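Local coordinates for D-3-phosphoglycerate dehydrogenase-related protein (Vibrio cholerae, PDB 4S1V) that probably catalyses the NAD-dependent oxidation of D-3-phosphoglycerate or a related D-2-hydroxyacid, as a member of the D-isomer-specific 2-hydroxyacid dehydrogenase family, at residues N18-L23 against A303-V308; S36-L41 against P59-L64; R143-R148 against F169-L174; G246-V251 against E275-L280. All coordinates share one frame; numbering follows the deposited sequence.

In the fold
Contacts 1 and 2 belong to the domain built on the five-stranded parallel sheet. Contacts 3 and 4 belong to the Rossmann-type domain with the seven-stranded parallel sheet. Contact 1 is buried and apolar, and it joins segments 280 residues apart at their closest ends. Contact 2 is only partly buried and is mainly polar, centred on one carboxylate. The two lie about 25 Å apart, centre to centre. Contact 3 is also partly buried; it mixes a backbone hydrogen bond with methionine packing, next to a second subunit. Contact 4 is buried, apolar and pressed against a third subunit. Contacts 1 and 3 lie on opposite sides of the chain's centre.

Contact 1: N18-L23 against A303-V308; sequences NAFQCL and AAFENV
F305, on the C-terminal helix 294-312, docks on residues 19-23 and so ties the end of the chain back to the N-terminal domain. That domain is a five-stranded parallel sheet with strand order 2-1-3-4-5, flavodoxin-like as in other D-2-hydroxyacid dehydrogenases. Residues 18-22 follow helical backbone angles in the connection between strands 3-6 and 27-30. The CA atoms of C22 and F305 are 6.5 Å apart.

The F305 ring carries the contact. One face is filled by L23. Its CD1 methyl stands 3.5 Å from the centroid of the F305 ring, nearly on the ring normal, in a CH-pi contact. The L23 side chain has CG anti to its carbonyl carbon (chi1 -65°) and is extended beyond it (chi2 -179°), which carries CD1 across the ring while CD2 stays over the F305 root. The ring edge is turned to the backbone of A19 and F20. F305 CD2 lies 3.0 Å from A19 O, near the ring plane, where an aromatic C-H points at the carbonyl. That oxygen also accepts a hydrogen bond from C22 N at 3.1 Å. F305 CE2 comes obliquely to F20, 3.8 Å from F20 CA.

The sheet lies beneath: F305 touches I6, V308 touches I4, and L23 touches V28. E298, on the same helix as F305, accepts hydrogen bonds from the backbone N atoms of N18 and A19. One turn beyond F305, V308 CG1 meets L23 CD2 at 4.2 Å.

Contact 2: S36-L41 against P59-L64; sequences SDETVL and PITENL
The carboxylate of E38 is the polar hub here, bridging the first turns of helices 38-45 and 62-66. Each of its oxygens is used. OE2 accepts from T61 OG1 at 2.5 Å, a short bond that arrives on the syn side, 24° out of the carboxylate plane. OE1 accepts from N63 ND2 at 2.7 Å. This bond is nearly straight (166°), but it reaches OE1 from above the carboxylate, 50° out of its plane. OE1 lies close to the amide plane of N63. E38 stretches beyond CG and meets T61 from the opposite direction. The two donors therefore hold both the reach and the turn of its carboxylate.

A water is the third donor. It gives one hydrogen bond to E38 OE2 and another to P59 O, both at 2.9 Å, so it links the acid to the loop before helix 62-66.

T61, the N-cap of helix 62-66, works both ways: OG1 donates to E38 OE2 and weakly accepts from L64 N at 3.4 Å. D37 caps only helix 38-45, through a weak bond from T39 N to OD1 at 3.1 Å.

Below the polar layer, L41 CB packs on L64 CD2 at 4.0 Å. N63 and L64 also touch I42 of helix 38-45. The contact joins the N-terminal ends of two helices of the five-stranded parallel alpha/beta domain, with strand 50-53 between them in sequence.

Contact 3: R143-R148 against F169-L174; sequences RTLSGR and FGMPIL
M171 is wedged under the turn formed by L145 to R148, and this is the tight part of the contact. Its CG sits 3.3 Å from L145 O. The chain bends at SD (chi3 78°), which tucks CE back to 3.3 Å from R148 O. P172 CD, 3.4 Å from R148 O, shares that oxygen with M171. M171 SD lies 3.7 Å from L145 CB. L145 CD1 in turn reaches F169 CD2 obliquely at 4.1 Å. S146 CA makes a C-H...O contact of 3.2 Å with F169 O.

The turn is type II, with G147 at positive phi. Across from it, G170 ends helix 157-168 in a Schellman motif. The helix joins strands 150-153 and 173-176 as the first beta-alpha-beta crossover of the Rossmann-type NAD domain. The contact sits where the helix ends and both strands begin, away from the presumed glycine-rich loop at the helix start.

The two glycines mark the looser, exposed side. Here one hydrogen bond crosses, G147 N to G170 O at 2.9 Å, from above the carbonyl plane. On another flank, E108 of a second subunit accepts hydrogen bonds from L145 N and S146 N.

Contact 4: G246-V251 against E275-L280; sequences GALYSV and EPLLSL
Y249, on helix 247-254, lays one ring face against P276 of the short 3-10 turn 276-278. This is a CH-pi contact: P276 CB is 3.7 Å from the centroid of the Y249 ring, 18° off its normal and shifted toward the rim. Y249 reaches the turn with CG anti to its backbone N (chi1 170°).

Further apolar packing comes from two leucines. L280 CD1 meets Y249 CD1 obliquely at 3.6 Å, its side chain at about a right angle to the tyrosine. L277 CD2 presses on the helix backbone, 3.7 Å from Y249 CA. Its other methyl, CD1, lies 3.9 Å from L248 CD2. L248 and L277 both touch V262, on strand 259-262 of the Rossmann-type sheet.

Hydrogen bonds stay inside the segments or leave them. E275 OE2 accepts from L277 N at 2.9 Å, through its anti lone pair, and so fastens the start of the 3-10 turn. Y249 OH bonds to V30 O of a third subunit, whose F31 ring meets the tyrosine ring almost parallel to it.

No hydrogen bond joins the two segments. Shape and apolar packing hold them together, and the polar end of Y249 is spent on the subunit interface.

Contact 1: N18-L23 against A303-V308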
loop_
_atom_site.group_PDB
_atom_site.type_symbol
_atom_site.label_atom_id
_atom_site.label_comp_id
_atom_site.label_asym_id
_atom_site.label_seq_id
_atom_site.Cartn_x
_atom_site.Cartn_y
_atom_site.Cartn_z
ATOM N N ASN C 18 -41.632 3.566 -1.898
ATOM C CA ASN C 18 -43.047 3.904 -1.701
ATOM C C ASN C 18 -43.749 4.105 -3.027
ATOM O O ASN C 18 -44.900 3.703 -3.203
ATOM C CB ASN C 18 -43.211 5.186 -0.875
ATOM C CG ASN C 18 -42.743 5.030 0.553
ATOM O OD1 ASN C 18 -42.736 3.931 1.102
ATOM N ND2 ASN C 18 -42.339 6.135 1.161
ATOM N N ALA C 19 -43.040 4.733 -3.959
ATOM C CA ALA C 19 -43.589 5.043 -5.269
ATOM C C ALA C 19 -43.972 3.799 -6.084
ATOM O O ALA C 19 -44.823 3.881 -6.965
ATOM C CB ALA C 19 -42.624 5.920 -6.046
ATOM N N PHE C 20 -43.354 2.656 -5.781
ATOM C CA PHE C 20 -43.621 1.416 -6.515
ATOM C C PHE C 20 -45.066 0.938 -6.381
ATOM O O PHE C 20 -45.598 0.318 -7.302
ATOM C CB PHE C 20 -42.654 0.305 -6.096
ATOM C CG PHE C 20 -42.503 -0.792 -7.120
ATOM C CD1 PHE C 20 -41.686 -0.618 -8.238
ATOM C CD2 PHE C 20 -43.166 -2.006 -6.963
ATOM C CE1 PHE C 20 -41.539 -1.628 -9.178
ATOM C CE2 PHE C 20 -43.023 -3.023 -7.900
ATOM C CZ PHE C 20 -42.207 -2.836 -9.005
ATOM N N GLN C 21 -45.704 1.238 -5.249
ATOM C CA GLN C 21 -47.111 0.870 -5.037
ATOM C C GLN C 21 -48.062 1.557 -6.010
ATOM O O GLN C 21 -49.145 1.038 -6.283
ATOM C CB GLN C 21 -47.554 1.114 -3.589
ATOM C CG GLN C 21 -47.309 -0.077 -2.667
ATOM C CD GLN C 21 -47.980 -1.358 -3.154
ATOM O OE1 GLN C 21 -49.186 -1.386 -3.425
ATOM N NE2 GLN C 21 -47.195 -2.428 -3.266
ATOM N N CYS C 22 -47.638 2.709 -6.530
ATOM C CA CYS C 22 -48.367 3.438 -7.570
ATOM C C CYS C 22 -48.551 2.626 -8.856
ATOM O O CYS C 22 -49.336 3.008 -9.726
ATOM C CB CYS C 22 -47.658 4.758 -7.903
ATOM S SG CYS C 22 -47.558 5.941 -6.537
ATOM N N LEU C 23 -47.822 1.516 -8.976
ATOM C CA LEU C 23 -47.899 0.668 -10.172
ATOM C C LEU C 23 -48.709 -0.620 -9.975
ATOM O O LEU C 23 -48.721 -1.494 -10.850
ATOM C CB LEU C 23 -46.500 0.342 -10.689
ATOM C CG LEU C 23 -45.633 1.484 -11.224
ATOM C CD1 LEU C 23 -44.305 0.908 -11.691
ATOM C CD2 LEU C 23 -46.324 2.246 -12.348
ATOM N N ALA C 303 -43.084 10.601 -9.815
ATOM C CA ALA C 303 -43.461 11.418 -10.967
ATOM C C ALA C 303 -43.477 10.595 -12.260
ATOM O O ALA C 303 -44.403 10.720 -13.066
ATOM C CB ALA C 303 -42.539 12.615 -11.099
ATOM N N ALA C 304 -42.467 9.742 -12.434
ATOM C CA ALA C 304 -42.409 8.839 -13.583
ATOM C C ALA C 304 -43.591 7.868 -13.595
ATOM O O ALA C 304 -44.203 7.653 -14.643
ATOM C CB ALA C 304 -41.083 8.086 -13.620
ATOM N N PHE C 305 -43.917 7.297 -12.433
ATOM C CA PHE C 305 -45.044 6.360 -12.333
ATOM C C PHE C 305 -46.393 7.063 -12.455
ATOM O O PHE C 305 -47.377 6.464 -12.900
ATOM C CB PHE C 305 -44.987 5.550 -11.030
ATOM C CG PHE C 305 -43.757 4.699 -10.889
ATOM C CD1 PHE C 305 -42.953 4.403 -11.992
ATOM C CD2 PHE C 305 -43.413 4.163 -9.652
ATOM C CE1 PHE C 305 -41.825 3.611 -11.857
ATOM C CE2 PHE C 305 -42.292 3.358 -9.514
ATOM C CZ PHE C 305 -41.497 3.086 -10.614
ATOM N N GLU C 306 -46.427 8.332 -12.048
ATOM C CA GLU C 306 -47.606 9.187 -12.192
ATOM C C GLU C 306 -47.920 9.382 -13.673
ATOM O O GLU C 306 -49.080 9.326 -14.086
ATOM C CB GLU C 306 -47.370 10.542 -11.498
ATOM C CG GLU C 306 -48.404 11.624 -11.766
ATOM C CD GLU C 306 -47.868 13.032 -11.538
ATOM O OE1 GLU C 306 -46.938 13.220 -10.723
ATOM O OE2 GLU C 306 -48.377 13.968 -12.190
ATOM N N ASN C 307 -46.878 9.598 -14.473
ATOM C CA ASN C 307 -47.046 9.785 -15.911
ATOM C C ASN C 307 -47.456 8.494 -16.625
ATOM O O ASN C 307 -48.209 8.526 -17.597
ATOM C CB ASN C 307 -45.788 10.393 -16.521
ATOM C CG ASN C 307 -45.643 11.870 -16.196
ATOM O OD1 ASN C 307 -46.637 12.574 -15.990
ATOM N ND2 ASN C 307 -44.407 12.347 -16.158
ATOM N N VAL C 308 -46.972 7.366 -16.116
ATOM C CA VAL C 308 -47.385 6.057 -16.602
ATOM C C VAL C 308 -48.899 5.883 -16.438
ATOM O O VAL C 308 -49.587 5.530 -17.399
ATOM C CB VAL C 308 -46.608 4.912 -15.904
ATOM C CG1 VAL C 308 -47.252 3.564 -16.192
ATOM C CG2 VAL C 308 -45.153 4.903 -16.361
#

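Contact 2: S36-L41 against P59-L64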
loop_
_atom_site.group_PDB
_atom_site.type_symbol
_atom_site.label_atom_id
_atom_site.label_comp_id
_atom_site.label_asym_id
_atom_site.label_seq_id
_atom_site.Cartn_x
_atom_site.Cartn_y
_atom_site.Cartn_z
ATOM N N SER C 36 -25.831 -2.575 -22.926
ATOM C CA SER C 36 -25.682 -1.603 -24.004
ATOM C C SER C 36 -25.861 -2.282 -25.364
ATOM O O SER C 36 -26.099 -1.618 -26.377
ATOM C CB SER C 36 -24.314 -0.929 -23.915
ATOM O OG SER C 36 -23.283 -1.894 -23.800
ATOM N N ASP C 37 -25.732 -3.610 -25.367
ATOM C CA ASP C 37 -25.966 -4.445 -26.547
ATOM C C ASP C 37 -27.428 -4.331 -26.999
ATOM O O ASP C 37 -28.326 -4.955 -26.417
ATOM C CB ASP C 37 -25.592 -5.902 -26.230
ATOM C CG ASP C 37 -25.628 -6.819 -27.456
ATOM O OD1 ASP C 37 -26.177 -6.438 -28.511
ATOM O OD2 ASP C 37 -25.099 -7.947 -27.354
ATOM N N GLU C 38 -27.653 -3.531 -28.040
ATOM C CA GLU C 38 -29.004 -3.225 -28.517
ATOM C C GLU C 38 -29.746 -4.461 -29.017
ATOM O O GLU C 38 -30.974 -4.509 -28.960
ATOM C CB GLU C 38 -28.979 -2.130 -29.588
ATOM C CG GLU C 38 -28.313 -0.840 -29.126
ATOM C CD GLU C 38 -28.688 0.380 -29.953
ATOM O OE1 GLU C 38 -28.517 0.374 -31.192
ATOM O OE2 GLU C 38 -29.135 1.372 -29.347
ATOM N N THR C 39 -28.996 -5.456 -29.493
ATOM C CA THR C 39 -29.562 -6.747 -29.880
ATOM C C THR C 39 -30.259 -7.403 -28.677
ATOM O O THR C 39 -31.411 -7.833 -28.779
ATOM C CB THR C 39 -28.478 -7.682 -30.482
ATOM O OG1 THR C 39 -27.908 -7.075 -31.650
ATOM C CG2 THR C 39 -29.065 -9.026 -30.858
ATOM N N VAL C 40 -29.563 -7.449 -27.541
ATOM C CA VAL C 40 -30.113 -7.996 -26.293
ATOM C C VAL C 40 -31.285 -7.155 -25.786
ATOM O O VAL C 40 -32.284 -7.706 -25.307
ATOM C CB VAL C 40 -29.031 -8.125 -25.194
ATOM C CG1 VAL C 40 -29.635 -8.602 -23.882
ATOM C CG2 VAL C 40 -27.935 -9.085 -25.639
ATOM N N LEU C 41 -31.159 -5.832 -25.909
ATOM C CA LEU C 41 -32.195 -4.899 -25.460
ATOM C C LEU C 41 -33.484 -5.043 -26.251
ATOM O O LEU C 41 -34.560 -5.121 -25.664
ATOM C CB LEU C 41 -31.710 -3.447 -25.534
ATOM C CG LEU C 41 -31.008 -2.847 -24.316
ATOM C CD1 LEU C 41 -30.490 -1.461 -24.670
ATOM C CD2 LEU C 41 -31.932 -2.784 -23.104
ATOM N N PRO C 59 -29.101 5.087 -23.721
ATOM C CA PRO C 59 -29.547 5.943 -24.819
ATOM C C PRO C 59 -30.707 5.289 -25.584
ATOM O O PRO C 59 -30.724 4.074 -25.763
ATOM C CB PRO C 59 -28.312 6.033 -25.714
ATOM C CG PRO C 59 -27.569 4.755 -25.455
ATOM C CD PRO C 59 -27.807 4.433 -24.005
ATOM N N ILE C 60 -31.672 6.094 -26.011
ATOM C CA ILE C 60 -32.736 5.618 -26.888
ATOM C C ILE C 60 -32.366 5.971 -28.327
ATOM O O ILE C 60 -32.388 7.140 -28.711
ATOM C CB ILE C 60 -34.112 6.225 -26.518
ATOM C CG1 ILE C 60 -34.476 5.917 -25.054
ATOM C CG2 ILE C 60 -35.193 5.720 -27.465
ATOM C CD1 ILE C 60 -34.495 4.441 -24.693
ATOM N N THR C 61 -32.001 4.960 -29.106
ATOM C CA THR C 61 -31.571 5.171 -30.488
ATOM C C THR C 61 -32.694 4.839 -31.469
ATOM O O THR C 61 -33.710 4.270 -31.078
ATOM C CB THR C 61 -30.338 4.316 -30.837
ATOM O OG1 THR C 61 -30.645 2.933 -30.637
ATOM C CG2 THR C 61 -29.118 4.714 -29.993
ATOM N N GLU C 62 -32.505 5.195 -32.739
ATOM C CA GLU C 62 -33.457 4.816 -33.781
ATOM C C GLU C 62 -33.537 3.294 -33.911
ATOM O O GLU C 62 -34.619 2.735 -34.104
ATOM C CB GLU C 62 -33.108 5.463 -35.122
ATOM C CG GLU C 62 -34.177 5.244 -36.180
ATOM C CD GLU C 62 -34.139 6.257 -37.309
ATOM O OE1 GLU C 62 -33.072 6.856 -37.556
ATOM O OE2 GLU C 62 -35.188 6.449 -37.955
ATOM N N ASN C 63 -32.387 2.638 -33.786
ATOM C CA ASN C 63 -32.312 1.182 -33.771
ATOM C C ASN C 63 -33.275 0.555 -32.753
ATOM O O ASN C 63 -33.997 -0.385 -33.079
ATOM C CB ASN C 63 -30.871 0.733 -33.513
ATOM C CG ASN C 63 -30.691 -0.772 -33.622
ATOM O OD1 ASN C 63 -31.266 -1.422 -34.495
ATOM N ND2 ASN C 63 -29.881 -1.330 -32.733
ATOM N N LEU C 64 -33.294 1.081 -31.529
ATOM C CA LEU C 64 -34.242 0.610 -30.520
ATOM C C LEU C 64 -35.686 0.875 -30.949
ATOM O O LEU C 64 -36.515 -0.030 -30.941
ATOM C CB LEU C 64 -33.971 1.254 -29.148
ATOM C CG LEU C 64 -32.799 0.799 -28.267
ATOM C CD1 LEU C 64 -32.984 1.324 -26.847
ATOM C CD2 LEU C 64 -32.660 -0.718 -28.254
HETATM O O HOH W 1 -29.197 1.710 -26.460
#

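Contact 3: R143-R148 against F169-L174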
loop_
_atom_site.group_PDB
_atom_site.type_symbol
_atom_site.label_atom_id
_atom_site.label_comp_id
_atom_site.label_asym_id
_atom_site.label_seq_id
_atom_site.Cartn_x
_atom_site.Cartn_y
_atom_site.Cartn_z
ATOM N N ARG C 143 -6.346 17.876 4.039
ATOM C CA ARG C 143 -6.382 19.334 4.175
ATOM C C ARG C 143 -7.783 19.839 4.487
ATOM O O ARG C 143 -8.771 19.297 3.974
ATOM C CB ARG C 143 -5.885 19.998 2.887
ATOM C CG ARG C 143 -4.396 19.835 2.633
ATOM C CD ARG C 143 -4.053 20.089 1.174
ATOM N NE ARG C 143 -4.180 21.502 0.821
ATOM C CZ ARG C 143 -3.158 22.319 0.577
ATOM N NH1 ARG C 143 -1.905 21.882 0.632
ATOM N NH2 ARG C 143 -3.397 23.588 0.273
ATOM N N THR C 144 -7.869 20.870 5.329
ATOM C CA THR C 144 -9.146 21.513 5.615
ATOM C C THR C 144 -9.599 22.351 4.419
ATOM O O THR C 144 -8.778 22.804 3.600
ATOM C CB THR C 144 -9.081 22.414 6.872
ATOM O OG1 THR C 144 -8.011 23.356 6.740
ATOM C CG2 THR C 144 -8.869 21.595 8.122
ATOM N N LEU C 145 -10.906 22.557 4.319
ATOM C CA LEU C 145 -11.457 23.425 3.285
ATOM C C LEU C 145 -11.425 24.890 3.713
ATOM O O LEU C 145 -11.283 25.780 2.879
ATOM C CB LEU C 145 -12.882 23.002 2.938
ATOM C CG LEU C 145 -13.076 21.611 2.329
ATOM C CD1 LEU C 145 -14.556 21.270 2.329
ATOM C CD2 LEU C 145 -12.507 21.540 0.917
ATOM N N SER C 146 -11.572 25.116 5.019
ATOM C CA SER C 146 -11.565 26.446 5.627
ATOM C C SER C 146 -10.376 27.264 5.146
ATOM O O SER C 146 -9.236 26.826 5.273
ATOM C CB SER C 146 -11.513 26.315 7.153
ATOM O OG SER C 146 -11.597 27.587 7.773
ATOM N N GLY C 147 -10.649 28.437 4.576
ATOM C CA GLY C 147 -9.587 29.297 4.033
ATOM C C GLY C 147 -9.311 29.122 2.545
ATOM O O GLY C 147 -8.877 30.062 1.876
ATOM N N ARG C 148 -9.556 27.922 2.018
ATOM C CA ARG C 148 -9.317 27.634 0.600
ATOM C C ARG C 148 -10.411 28.238 -0.285
ATOM O O ARG C 148 -11.586 28.226 0.082
ATOM C CB ARG C 148 -9.194 26.114 0.365
ATOM C CG ARG C 148 -7.917 25.489 0.921
ATOM C CD ARG C 148 -7.799 23.999 0.606
ATOM N NE ARG C 148 -7.272 23.748 -0.737
ATOM C CZ ARG C 148 -6.933 22.551 -1.224
ATOM N NH1 ARG C 148 -7.059 21.448 -0.492
ATOM N NH2 ARG C 148 -6.468 22.461 -2.459
ATOM N N PHE C 169 -18.374 26.516 5.595
ATOM C CA PHE C 169 -17.073 25.910 5.860
ATOM C C PHE C 169 -15.935 26.938 5.828
ATOM O O PHE C 169 -14.784 26.577 6.023
ATOM C CB PHE C 169 -16.800 24.754 4.874
ATOM C CG PHE C 169 -17.374 23.433 5.309
ATOM C CD1 PHE C 169 -18.757 23.215 5.300
ATOM C CD2 PHE C 169 -16.539 22.402 5.727
ATOM C CE1 PHE C 169 -19.288 21.998 5.702
ATOM C CE2 PHE C 169 -17.063 21.180 6.129
ATOM C CZ PHE C 169 -18.438 20.981 6.122
ATOM N N GLY C 170 -16.253 28.209 5.579
ATOM C CA GLY C 170 -15.246 29.284 5.650
ATOM C C GLY C 170 -14.391 29.416 4.402
ATOM O O GLY C 170 -13.213 29.793 4.473
ATOM N N MET C 171 -14.985 29.103 3.255
ATOM C CA MET C 171 -14.293 29.210 1.984
ATOM C C MET C 171 -14.715 30.482 1.246
ATOM O O MET C 171 -15.909 30.738 1.098
ATOM C CB MET C 171 -14.578 27.989 1.096
ATOM C CG MET C 171 -14.301 26.638 1.744
ATOM S SD MET C 171 -14.555 25.270 0.595
ATOM C CE MET C 171 -13.060 25.331 -0.390
ATOM N N PRO C 172 -13.736 31.284 0.773
ATOM C CA PRO C 172 -14.109 32.310 -0.213
ATOM C C PRO C 172 -14.798 31.650 -1.418
ATOM O O PRO C 172 -14.436 30.536 -1.809
ATOM C CB PRO C 172 -12.762 32.904 -0.643
ATOM C CG PRO C 172 -11.817 32.609 0.479
ATOM C CD PRO C 172 -12.305 31.336 1.133
ATOM N N ILE C 173 -15.784 32.320 -1.993
ATOM C CA ILE C 173 -16.483 31.771 -3.146
ATOM C C ILE C 173 -16.153 32.594 -4.379
ATOM O O ILE C 173 -16.346 33.811 -4.384
ATOM C CB ILE C 173 -18.015 31.699 -2.915
ATOM C CG1 ILE C 173 -18.333 31.024 -1.572
ATOM C CG2 ILE C 173 -18.714 30.998 -4.079
ATOM C CD1 ILE C 173 -17.922 29.566 -1.468
ATOM N N LEU C 174 -15.615 31.922 -5.398
ATOM C CA LEU C 174 -15.293 32.544 -6.687
ATOM C C LEU C 174 -16.112 31.863 -7.779
ATOM O O LEU C 174 -16.110 30.629 -7.897
ATOM C CB LEU C 174 -13.799 32.416 -6.989
ATOM C CG LEU C 174 -13.268 33.091 -8.257
ATOM C CD1 LEU C 174 -13.305 34.618 -8.151
ATOM C CD2 LEU C 174 -11.858 32.618 -8.571
#

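Contact 4: G246-V251 against E275-L280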
loop_
_atom_site.group_PDB
_atom_site.type_symbol
_atom_site.label_atom_id
_atom_site.label_comp_id
_atom_site.label_asym_id
_atom_site.label_seq_id
_atom_site.Cartn_x
_atom_site.Cartn_y
_atom_site.Cartn_z
ATOM N N GLY C 246 -9.825 12.959 -22.480
ATOM C CA GLY C 246 -8.561 12.422 -21.978
ATOM C C GLY C 246 -7.733 13.384 -21.136
ATOM O O GLY C 246 -6.782 12.972 -20.466
ATOM N N ALA C 247 -8.087 14.667 -21.172
ATOM C CA ALA C 247 -7.255 15.708 -20.567
ATOM C C ALA C 247 -7.122 15.557 -19.053
ATOM O O ALA C 247 -6.027 15.744 -18.511
ATOM C CB ALA C 247 -7.775 17.093 -20.929
ATOM N N LEU C 248 -8.221 15.214 -18.375
ATOM C CA LEU C 248 -8.172 15.031 -16.927
ATOM C C LEU C 248 -7.214 13.910 -16.525
ATOM O O LEU C 248 -6.377 14.094 -15.624
ATOM C CB LEU C 248 -9.556 14.766 -16.322
ATOM C CG LEU C 248 -9.570 14.679 -14.772
ATOM C CD1 LEU C 248 -9.100 15.961 -14.089
ATOM C CD2 LEU C 248 -10.940 14.277 -14.242
ATOM N N TYR C 249 -7.344 12.756 -17.178
ATOM C CA TYR C 249 -6.453 11.635 -16.862
ATOM C C TYR C 249 -4.992 12.017 -17.090
ATOM O O TYR C 249 -4.147 11.802 -16.226
ATOM C CB TYR C 249 -6.775 10.345 -17.643
ATOM C CG TYR C 249 -5.661 9.338 -17.433
ATOM C CD1 TYR C 249 -5.595 8.596 -16.255
ATOM C CD2 TYR C 249 -4.622 9.203 -18.358
ATOM C CE1 TYR C 249 -4.560 7.712 -16.023
ATOM C CE2 TYR C 249 -3.567 8.328 -18.129
ATOM C CZ TYR C 249 -3.543 7.587 -16.959
ATOM O OH TYR C 249 -2.524 6.708 -16.706
ATOM N N SER C 250 -4.703 12.571 -18.262
ATOM C CA SER C 250 -3.332 12.926 -18.623
ATOM C C SER C 250 -2.707 13.835 -17.562
ATOM O O SER C 250 -1.564 13.617 -17.153
ATOM C CB SER C 250 -3.297 13.582 -20.005
ATOM O OG SER C 250 -1.957 13.850 -20.404
ATOM N N VAL C 251 -3.476 14.821 -17.093
ATOM C CA VAL C 251 -2.991 15.829 -16.131
ATOM C C VAL C 251 -2.826 15.268 -14.714
ATOM O O VAL C 251 -1.814 15.512 -14.060
ATOM C CB VAL C 251 -3.906 17.079 -16.119
ATOM C CG1 VAL C 251 -3.571 18.000 -14.957
ATOM C CG2 VAL C 251 -3.787 17.844 -17.431
ATOM N N GLU C 275 -11.610 2.599 -18.172
ATOM C CA GLU C 275 -11.552 3.979 -17.694
ATOM C C GLU C 275 -10.196 4.240 -17.016
ATOM O O GLU C 275 -9.941 3.725 -15.932
ATOM C CB GLU C 275 -12.710 4.255 -16.718
ATOM C CG GLU C 275 -12.697 5.625 -16.044
ATOM C CD GLU C 275 -12.514 6.763 -17.032
ATOM O OE1 GLU C 275 -13.453 7.042 -17.806
ATOM O OE2 GLU C 275 -11.423 7.366 -17.046
ATOM N N PRO C 276 -9.327 5.050 -17.645
ATOM C CA PRO C 276 -7.996 5.255 -17.050
ATOM C C PRO C 276 -8.012 5.968 -15.688
ATOM O O PRO C 276 -7.117 5.748 -14.872
ATOM C CB PRO C 276 -7.260 6.095 -18.101
ATOM C CG PRO C 276 -8.334 6.740 -18.920
ATOM C CD PRO C 276 -9.496 5.790 -18.910
ATOM N N LEU C 277 -9.029 6.793 -15.437
ATOM C CA LEU C 277 -9.137 7.503 -14.161
ATOM C C LEU C 277 -9.214 6.590 -12.940
ATOM O O LEU C 277 -8.817 6.994 -11.851
ATOM C CB LEU C 277 -10.319 8.481 -14.155
ATOM C CG LEU C 277 -10.227 9.781 -14.951
ATOM C CD1 LEU C 277 -11.557 10.527 -14.864
ATOM C CD2 LEU C 277 -9.092 10.656 -14.443
ATOM N N LEU C 278 -9.691 5.362 -13.129
ATOM C CA LEU C 278 -9.817 4.396 -12.036
ATOM C C LEU C 278 -8.485 3.834 -11.520
ATOM O O LEU C 278 -8.457 3.122 -10.518
ATOM C CB LEU C 278 -10.754 3.252 -12.443
ATOM C CG LEU C 278 -12.252 3.592 -12.369
ATOM C CD1 LEU C 278 -13.125 2.555 -13.060
ATOM C CD2 LEU C 278 -12.684 3.755 -10.924
ATOM N N SER C 279 -7.390 4.158 -12.195
ATOM C CA SER C 279 -6.076 3.669 -11.787
ATOM C C SER C 279 -5.162 4.730 -11.174
ATOM O O SER C 279 -3.956 4.524 -11.102
ATOM C CB SER C 279 -5.364 3.007 -12.970
ATOM O OG SER C 279 -6.126 1.919 -13.465
ATOM N N LEU C 280 -5.723 5.849 -10.723
ATOM C CA LEU C 280 -4.910 6.903 -10.101
ATOM C C LEU C 280 -5.267 7.094 -8.633
ATOM O O LEU C 280 -6.428 7.354 -8.310
ATOM C CB LEU C 280 -5.044 8.229 -10.861
ATOM C CG LEU C 280 -4.550 8.302 -12.303
ATOM C CD1 LEU C 280 -4.821 9.687 -12.861
ATOM C CD2 LEU C 280 -3.062 7.978 -12.424
#